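PDB 3CE2: putative peptidase from Chlamydophila abortus, which probably acts as a zinc-dependent oligopeptidase of the M3B family, cutting a variety of small bioactive peptides. Local coordinates for residues 299-302 against 303-306; 451-454 against 455-459; 598-601 against 602-606. All blocks are in the same frame, centred on the assembly; numbering follows the deposited sequence.

Contact 1 (299-302 against 303-306); sequences FSIK and QRCL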
loop_
_atom_site.group_PDB
_atom_site.type_symbol
_atom_site.label_atom_id
_atom_site.label_comp_id
_atom_site.label_asym_id
_atom_site.label_seq_id
_atom_site.Cartn_x
_atom_site.Cartn_y
_atom_site.Cartn_z
ATOM N N PHE A 299 -25.353 -3.890 1.525
ATOM C CA PHE A 299 -25.841 -4.281 0.207
ATOM C C PHE A 299 -27.363 -4.247 0.033
ATOM O O PHE A 299 -27.837 -3.916 -1.047
ATOM C CB PHE A 299 -25.270 -5.629 -0.224
ATOM C CG PHE A 299 -23.799 -5.596 -0.535
ATOM C CD1 PHE A 299 -23.123 -4.377 -0.662
ATOM C CD2 PHE A 299 -23.093 -6.779 -0.741
ATOM C CE1 PHE A 299 -21.758 -4.327 -0.955
ATOM C CE2 PHE A 299 -21.718 -6.751 -1.037
ATOM C CZ PHE A 299 -21.050 -5.515 -1.142
ATOM N N SER A 300 -28.145 -4.564 1.066
ATOM C CA SER A 300 -29.608 -4.495 0.899
ATOM C C SER A 300 -30.038 -3.057 0.728
ATOM O O SER A 300 -30.986 -2.761 -0.005
ATOM C CB SER A 300 -30.356 -5.069 2.089
ATOM O OG SER A 300 -29.502 -5.877 2.850
ATOM N N ILE A 301 -29.372 -2.152 1.427
ATOM C CA ILE A 301 -29.688 -0.762 1.203
ATOM C C ILE A 301 -29.483 -0.480 -0.267
ATOM O O ILE A 301 -30.340 0.099 -0.917
ATOM C CB ILE A 301 -28.785 0.154 2.006
ATOM C CG1 ILE A 301 -29.054 -0.039 3.494
ATOM C CG2 ILE A 301 -28.987 1.595 1.574
ATOM C CD1 ILE A 301 -28.185 0.824 4.359
ATOM N N LYS A 302 -28.342 -0.905 -0.802
ATOM C CA LYS A 302 -28.062 -0.709 -2.225
ATOM C C LYS A 302 -29.134 -1.370 -3.080
ATOM O O LYS A 302 -29.631 -0.744 -4.002
ATOM C CB LYS A 302 -26.667 -1.212 -2.614
ATOM C CG LYS A 302 -25.551 -0.210 -2.388
ATOM C CD LYS A 302 -24.402 -0.464 -3.386
ATOM C CE LYS A 302 -23.498 0.750 -3.574
ATOM N NZ LYS A 302 -22.405 0.447 -4.522
ATOM N N GLN A 303 -29.508 -2.613 -2.762
ATOM C CA GLN A 303 -30.606 -3.290 -3.484
ATOM C C GLN A 303 -31.966 -2.568 -3.451
ATOM O O GLN A 303 -32.588 -2.382 -4.502
ATOM C CB GLN A 303 -30.796 -4.734 -3.028
ATOM C CG GLN A 303 -31.908 -5.405 -3.779
ATOM C CD GLN A 303 -32.237 -6.818 -3.263
ATOM O OE1 GLN A 303 -31.589 -7.352 -2.360
ATOM N NE2 GLN A 303 -33.252 -7.430 -3.864
ATOM N N ARG A 304 -32.440 -2.175 -2.266
ATOM C CA ARG A 304 -33.716 -1.448 -2.168
ATOM C C ARG A 304 -33.635 -0.142 -2.928
ATOM O O ARG A 304 -34.593 0.272 -3.573
ATOM C CB ARG A 304 -34.132 -1.173 -0.716
ATOM C CG ARG A 304 -34.836 -2.333 -0.034
ATOM C CD ARG A 304 -35.225 -2.015 1.428
ATOM N NE ARG A 304 -34.194 -2.441 2.385
ATOM C CZ ARG A 304 -33.439 -1.604 3.104
ATOM N NH1 ARG A 304 -33.612 -0.288 2.988
ATOM N NH2 ARG A 304 -32.514 -2.079 3.943
ATOM N N CYS A 305 -32.480 0.497 -2.886
ATOM C CA CYS A 305 -32.373 1.803 -3.499
ATOM C C CYS A 305 -32.257 1.748 -5.008
ATOM O O CYS A 305 -32.449 2.751 -5.685
ATOM C CB CYS A 305 -31.200 2.576 -2.928
ATOM S SG CYS A 305 -31.128 4.207 -3.635
ATOM N N LEU A 306 -31.933 0.577 -5.535
ATOM C CA LEU A 306 -31.771 0.411 -6.960
ATOM C C LEU A 306 -33.005 -0.272 -7.527
ATOM O O LEU A 306 -33.087 -0.505 -8.741
ATOM C CB LEU A 306 -30.543 -0.447 -7.251
ATOM C CG LEU A 306 -29.201 0.267 -7.169
ATOM C CD1 LEU A 306 -28.039 -0.693 -7.476
ATOM C CD2 LEU A 306 -29.194 1.468 -8.110
#
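The guanidinium of Arg304 lies back over the preceding turn of its own helix, and what meets one of its faces is backbone: the carbonyl oxygen of Ser300 sits 3.9 Å above the plane that runs through Arg304 NE, CZ, NH1 and NH2, displaced toward the rim, with Ile301 CA at a similar height. No guanidinium N-H is bonded to Ser300 O; the group passes over that oxygen instead. A bend at chi3 (-93°) brings the group back, and Arg304 NH2 ends 4.0 Å from CG1 of Ile301, the two side chains running at a slant to each other.

Ser300 O is instead taken by the backbone: Arg304 N donates to it over 2.8 Å, with an almost linear N-H...O angle of 178°. Gln303 N to Phe299 O and Cys305 N to Ile301 O continue the i to i+4 series, but Leu306 N reaches Lys302 O only weakly. Leu306 also lays its CG over Lys302 O, 3.4 Å away.

The other flat groups find partners beyond these turns. The amide of Gln303 gives its NE2 to Leu308 O, while the ring of Phe299 meets that of Phe311 with the planes inclined at about 40°. Lys302, extended beyond CG, carries its ammonium to Asp463 in a salt bridge and to the carbonyls of Val316 and Ala318; three acceptors thus hold a buried charge.

Gln303 lies about 5 Å, side chain to side chain, from Asp310, which with His312 binds a zinc ion. These turns belong to the C-terminal part of helix 292-306, an amphipathic alpha-helix with Arg304 exposed and Ile301 packed on helix 590-607, leading into the metal-binding loop.

Contact 2 (451-454 against 455-459); sequences KEEK and ITILT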
loop_
_atom_site.group_PDB
_atom_site.type_symbol
_atom_site.label_atom_id
_atom_site.label_comp_id
_atom_site.label_asym_id
_atom_site.label_seq_id
_atom_site.Cartn_x
_atom_site.Cartn_y
_atom_site.Cartn_z
ATOM N N LYS A 451 -29.146 16.258 -0.166
ATOM C CA LYS A 451 -29.310 14.857 0.134
ATOM C C LYS A 451 -28.666 13.977 -0.949
ATOM O O LYS A 451 -28.101 12.928 -0.643
ATOM C CB LYS A 451 -30.803 14.552 0.273
ATOM C CG LYS A 451 -31.158 13.121 0.643
ATOM C CD LYS A 451 -32.611 12.810 0.269
ATOM C CE LYS A 451 -32.828 11.315 0.112
ATOM N NZ LYS A 451 -34.024 10.977 -0.708
ATOM N N GLU A 452 -28.738 14.396 -2.208
ATOM C CA GLU A 452 -28.133 13.603 -3.276
ATOM C C GLU A 452 -26.631 13.512 -3.052
ATOM O O GLU A 452 -26.012 12.475 -3.287
ATOM C CB GLU A 452 -28.454 14.171 -4.663
ATOM C CG GLU A 452 -29.869 13.821 -5.180
ATOM C CD GLU A 452 -30.048 12.334 -5.569
ATOM O OE1 GLU A 452 -29.363 11.870 -6.517
ATOM O OE2 GLU A 452 -30.888 11.637 -4.941
ATOM N N GLU A 453 -26.051 14.599 -2.573
ATOM C CA GLU A 453 -24.636 14.624 -2.269
ATOM C C GLU A 453 -24.344 13.636 -1.139
ATOM O O GLU A 453 -23.539 12.719 -1.283
ATOM C CB GLU A 453 -24.254 16.033 -1.846
ATOM C CG GLU A 453 -22.812 16.407 -2.046
ATOM C CD GLU A 453 -22.507 17.811 -1.515
ATOM O OE1 GLU A 453 -21.325 18.237 -1.583
ATOM O OE2 GLU A 453 -23.451 18.484 -1.030
ATOM N N LYS A 454 -25.022 13.815 -0.016
ATOM C CA LYS A 454 -24.866 12.912 1.105
ATOM C C LYS A 454 -24.856 11.443 0.689
ATOM O O LYS A 454 -24.065 10.647 1.193
ATOM C CB LYS A 454 -25.966 13.149 2.129
ATOM C CG LYS A 454 -25.874 14.492 2.832
ATOM C CD LYS A 454 -26.732 14.487 4.093
ATOM C CE LYS A 454 -26.692 15.829 4.808
ATOM N NZ LYS A 454 -26.755 15.640 6.287
ATOM N N ILE A 455 -25.740 11.070 -0.220
ATOM C CA ILE A 455 -25.784 9.688 -0.651
ATOM C C ILE A 455 -24.540 9.400 -1.465
ATOM O O ILE A 455 -23.872 8.390 -1.249
ATOM C CB ILE A 455 -27.059 9.374 -1.436
ATOM C CG1 ILE A 455 -28.261 9.505 -0.499
ATOM C CG2 ILE A 455 -27.008 7.961 -2.010
ATOM C CD1 ILE A 455 -29.613 9.398 -1.191
ATOM N N THR A 456 -24.202 10.311 -2.373
ATOM C CA THR A 456 -22.996 10.173 -3.158
ATOM C C THR A 456 -21.796 9.937 -2.247
ATOM O O THR A 456 -21.087 8.954 -2.402
ATOM C CB THR A 456 -22.799 11.373 -4.095
ATOM O OG1 THR A 456 -23.692 11.232 -5.200
ATOM C CG2 THR A 456 -21.392 11.424 -4.662
ATOM N N ILE A 457 -21.594 10.815 -1.273
ATOM C CA ILE A 457 -20.468 10.698 -0.350
ATOM C C ILE A 457 -20.515 9.419 0.473
ATOM O O ILE A 457 -19.518 8.710 0.604
ATOM C CB ILE A 457 -20.434 11.861 0.614
ATOM C CG1 ILE A 457 -20.174 13.145 -0.148
ATOM C CG2 ILE A 457 -19.370 11.643 1.672
ATOM C CD1 ILE A 457 -20.564 14.366 0.635
ATOM N N LEU A 458 -21.670 9.115 1.042
ATOM C CA LEU A 458 -21.770 7.926 1.871
ATOM C C LEU A 458 -21.483 6.695 1.046
ATOM O O LEU A 458 -20.923 5.715 1.533
ATOM C CB LEU A 458 -23.161 7.827 2.480
ATOM C CG LEU A 458 -23.342 8.679 3.726
ATOM C CD1 LEU A 458 -24.772 9.140 3.842
ATOM C CD2 LEU A 458 -22.901 7.895 4.965
ATOM N N THR A 459 -21.875 6.746 -0.214
ATOM C CA THR A 459 -21.769 5.574 -1.054
ATOM C C THR A 459 -20.301 5.321 -1.410
ATOM O O THR A 459 -19.838 4.176 -1.387
ATOM C CB THR A 459 -22.665 5.705 -2.297
ATOM O OG1 THR A 459 -24.026 5.507 -1.897
ATOM C CG2 THR A 459 -22.316 4.653 -3.307
#
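Ile455 and Lys451 run side by side and point the same way, the CD1 of the isoleucine resting 4.0 Å from CE of the lysine's aliphatic stem. Extended throughout, with CG opposite the backbone N (chi1 -178°), the lysine carries its ammonium past the isoleucine and outward. Glu453 and Ile457 repeat the pattern one ridge over: Glu453 CG comes to 4.1 Å from Ile457 CD1, and the carboxylate beyond it bonds Ser448 through OE2.

The closely packed part is the buried flank of Ile455, Ile457 and Leu458. Leu458 leans over Lys454 O, the carbonyl it is bonded to, and it also meets Leu445 of helix 431-447 and Lys602 and Leu606 of helix 590-607. Ile457 is covered by Met441, Met444 and Leu445 of helix 431-447. At the opposite extreme, Lys451 and Glu452 are exposed, and what they offer to the following turn is mainly carbonyl oxygen and a little aliphatic carbon.

Four i to i+4 backbone bonds tie the two segments, the shortest from Ile457 N to Glu453 O at 2.7 Å, lying close to the direction of the C=O bond. One residue further, the hydroxyl of Thr459 donates to Ile455 O over 3.0 Å from above the carbonyl plane, while Thr459 N bonds the same oxygen.

This is the opening of the long helix 451-487, and its chemistry divides accordingly: branched aliphatics bind it to neighbouring helices, the long charged chains of Lys451 and Glu453 pack through their aliphatic stems, and Ser321, bonded to Thr456 OG1 and to Glu452 O, ties the first turn to a loop.

Contact 3 (598-601 against 602-606); sequences FIEK and KIQEL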
loop_
_atom_site.group_PDB
_atom_site.type_symbol
_atom_site.label_atom_id
_atom_site.label_comp_id
_atom_site.label_asym_id
_atom_site.label_seq_id
_atom_site.Cartn_x
_atom_site.Cartn_y
_atom_site.Cartn_z
ATOM N N PHE A 598 -17.560 2.820 13.471
ATOM C CA PHE A 598 -17.564 3.835 12.446
ATOM C C PHE A 598 -18.422 3.405 11.255
ATOM O O PHE A 598 -19.209 4.186 10.725
ATOM C CB PHE A 598 -16.127 4.076 11.990
ATOM C CG PHE A 598 -15.988 5.178 10.995
ATOM C CD1 PHE A 598 -15.579 6.447 11.404
ATOM C CD2 PHE A 598 -16.258 4.954 9.655
ATOM C CE1 PHE A 598 -15.444 7.469 10.488
ATOM C CE2 PHE A 598 -16.132 5.981 8.728
ATOM C CZ PHE A 598 -15.729 7.242 9.142
ATOM N N ILE A 599 -18.268 2.158 10.836
ATOM C CA ILE A 599 -18.968 1.689 9.661
ATOM C C ILE A 599 -20.463 1.623 9.950
ATOM O O ILE A 599 -21.279 2.105 9.159
ATOM C CB ILE A 599 -18.401 0.340 9.222
ATOM C CG1 ILE A 599 -16.946 0.526 8.798
ATOM C CG2 ILE A 599 -19.185 -0.247 8.092
ATOM C CD1 ILE A 599 -16.151 -0.720 8.879
ATOM N N GLU A 600 -20.814 1.065 11.106
ATOM C CA GLU A 600 -22.201 0.946 11.510
ATOM C C GLU A 600 -22.874 2.293 11.501
ATOM O O GLU A 600 -24.008 2.438 11.026
ATOM C CB GLU A 600 -22.271 0.373 12.911
ATOM C CG GLU A 600 -23.666 0.169 13.438
ATOM C CD GLU A 600 -24.325 -1.061 12.863
ATOM O OE1 GLU A 600 -23.743 -2.164 12.999
ATOM O OE2 GLU A 600 -25.427 -0.919 12.282
ATOM N N LYS A 601 -22.173 3.297 12.010
ATOM C CA LYS A 601 -22.771 4.608 12.080
ATOM C C LYS A 601 -23.104 5.101 10.688
ATOM O O LYS A 601 -24.154 5.699 10.464
ATOM C CB LYS A 601 -21.847 5.594 12.762
ATOM C CG LYS A 601 -22.545 6.856 13.106
ATOM C CD LYS A 601 -21.578 7.980 13.341
ATOM C CE LYS A 601 -22.356 9.288 13.408
ATOM N NZ LYS A 601 -21.560 10.455 12.970
ATOM N N LYS A 602 -22.208 4.836 9.746
ATOM C CA LYS A 602 -22.355 5.366 8.397
ATOM C C LYS A 602 -23.465 4.616 7.665
ATOM O O LYS A 602 -24.230 5.217 6.904
ATOM C CB LYS A 602 -21.041 5.226 7.633
ATOM C CG LYS A 602 -19.961 6.159 8.084
ATOM C CD LYS A 602 -20.040 7.476 7.385
ATOM C CE LYS A 602 -19.031 8.454 7.938
ATOM N NZ LYS A 602 -19.649 9.112 9.117
ATOM N N ILE A 603 -23.561 3.304 7.897
ATOM C CA ILE A 603 -24.631 2.533 7.284
ATOM C C ILE A 603 -25.982 3.068 7.753
ATOM O O ILE A 603 -26.906 3.189 6.958
ATOM C CB ILE A 603 -24.520 1.031 7.595
ATOM C CG1 ILE A 603 -23.257 0.452 6.956
ATOM C CG2 ILE A 603 -25.745 0.285 7.101
ATOM C CD1 ILE A 603 -23.069 -1.009 7.211
ATOM N N GLN A 604 -26.082 3.414 9.035
ATOM C CA GLN A 604 -27.327 3.955 9.581
ATOM C C GLN A 604 -27.645 5.329 9.037
ATOM O O GLN A 604 -28.789 5.590 8.698
ATOM C CB GLN A 604 -27.318 3.993 11.106
ATOM C CG GLN A 604 -27.545 2.640 11.757
ATOM C CD GLN A 604 -27.183 2.652 13.249
ATOM O OE1 GLN A 604 -27.152 1.600 13.905
ATOM N NE2 GLN A 604 -26.903 3.844 13.787
ATOM N N GLU A 605 -26.657 6.219 8.941
ATOM C CA GLU A 605 -26.934 7.515 8.293
ATOM C C GLU A 605 -27.538 7.286 6.918
ATOM O O GLU A 605 -28.540 7.885 6.574
ATOM C CB GLU A 605 -25.682 8.373 8.133
ATOM C CG GLU A 605 -25.059 8.849 9.420
ATOM C CD GLU A 605 -23.946 9.860 9.176
ATOM O OE1 GLU A 605 -24.000 10.553 8.133
ATOM O OE2 GLU A 605 -23.028 9.972 10.026
ATOM N N LEU A 606 -26.922 6.399 6.139
ATOM C CA LEU A 606 -27.329 6.178 4.754
ATOM C C LEU A 606 -28.729 5.605 4.715
ATOM O O LEU A 606 -29.578 6.026 3.917
ATOM C CB LEU A 606 -26.371 5.214 4.055
ATOM C CG LEU A 606 -26.807 4.819 2.636
ATOM C CD1 LEU A 606 -26.747 6.012 1.710
ATOM C CD2 LEU A 606 -25.971 3.689 2.072
#
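Phe598 and Lys602, one turn apart on the C-terminal alpha-helix 590-607, slant across each other. The stem of the lysine approaches the ring obliquely, its CE 3.7 Å from Phe598 CZ, and the ammonium then comes over the ring off-centre: Lys602 NZ is 4.9 Å from the centroid of the Phe598 ring and 30° from the normal, an i to i+4 cation-pi contact. Two bends in the lysine make this possible, at chi2 (-87°) and again at chi4; between them the chain is straight. The ring is backed by Leu546, Leu549 and Glu550 of helix 536-553.

The same ammonium has a stronger partner in Asp442 of helix 431-447, a salt bridge that probably does most to compensate the charge of this buried lysine. Glu605 OE2 is a further, long ion-pair partner. That oxygen also faces Lys601, whose extended chain stands out from the helix and crosses the glutamate at a slant, so Lys601, Lys602 and Glu605 make up a small salt-bridge network. With Lys601 NZ and Lys602 NZ 4.5 Å apart, the carboxylate probably offsets their mutual repulsion.

Glu600 and Gln604 also cross obliquely, their carboxylate and amide planes 50° apart. Glu600 OE2 and Gln604 OE1 are both acceptors, so no bond joins them; the carboxylate has a weak, long ion pair with Lys297.

On the inward face Ile599 and Ile603 cross, CG2 against CD1, and both pack on helix 451-487. Beneath all this runs the backbone ladder, in which Ile603 N donates to Ile599 O, nearly straight. Toward solvent, the Lys601 to Glu605 bond is weak, Lys601 NZ standing 3.3 Å from Glu605 OE2.

Overall arrangement
All three contacts are short pieces, about two turns each, of separate helices that pack together, their centres about 12 to 14 Å apart. Contact 3 joins the other two: its Ile603 and Leu606 meet Ile301 of contact 1, and Leu606 also meets Ile455 and Leu458 of contact 2. Contacts 1 and 2 touch more narrowly, through Lys302 and Thr459. Each is partly buried, with mainly aliphatic side chains inward. The buried charge of contact 1, Lys302, pairs with Asp463 of helix 451-487, which also carries contact 2; contact 2 keeps its charged chains nearer solvent, and contact 3 combines a buried lysine, Lys602, with a partly exposed ion-pair network.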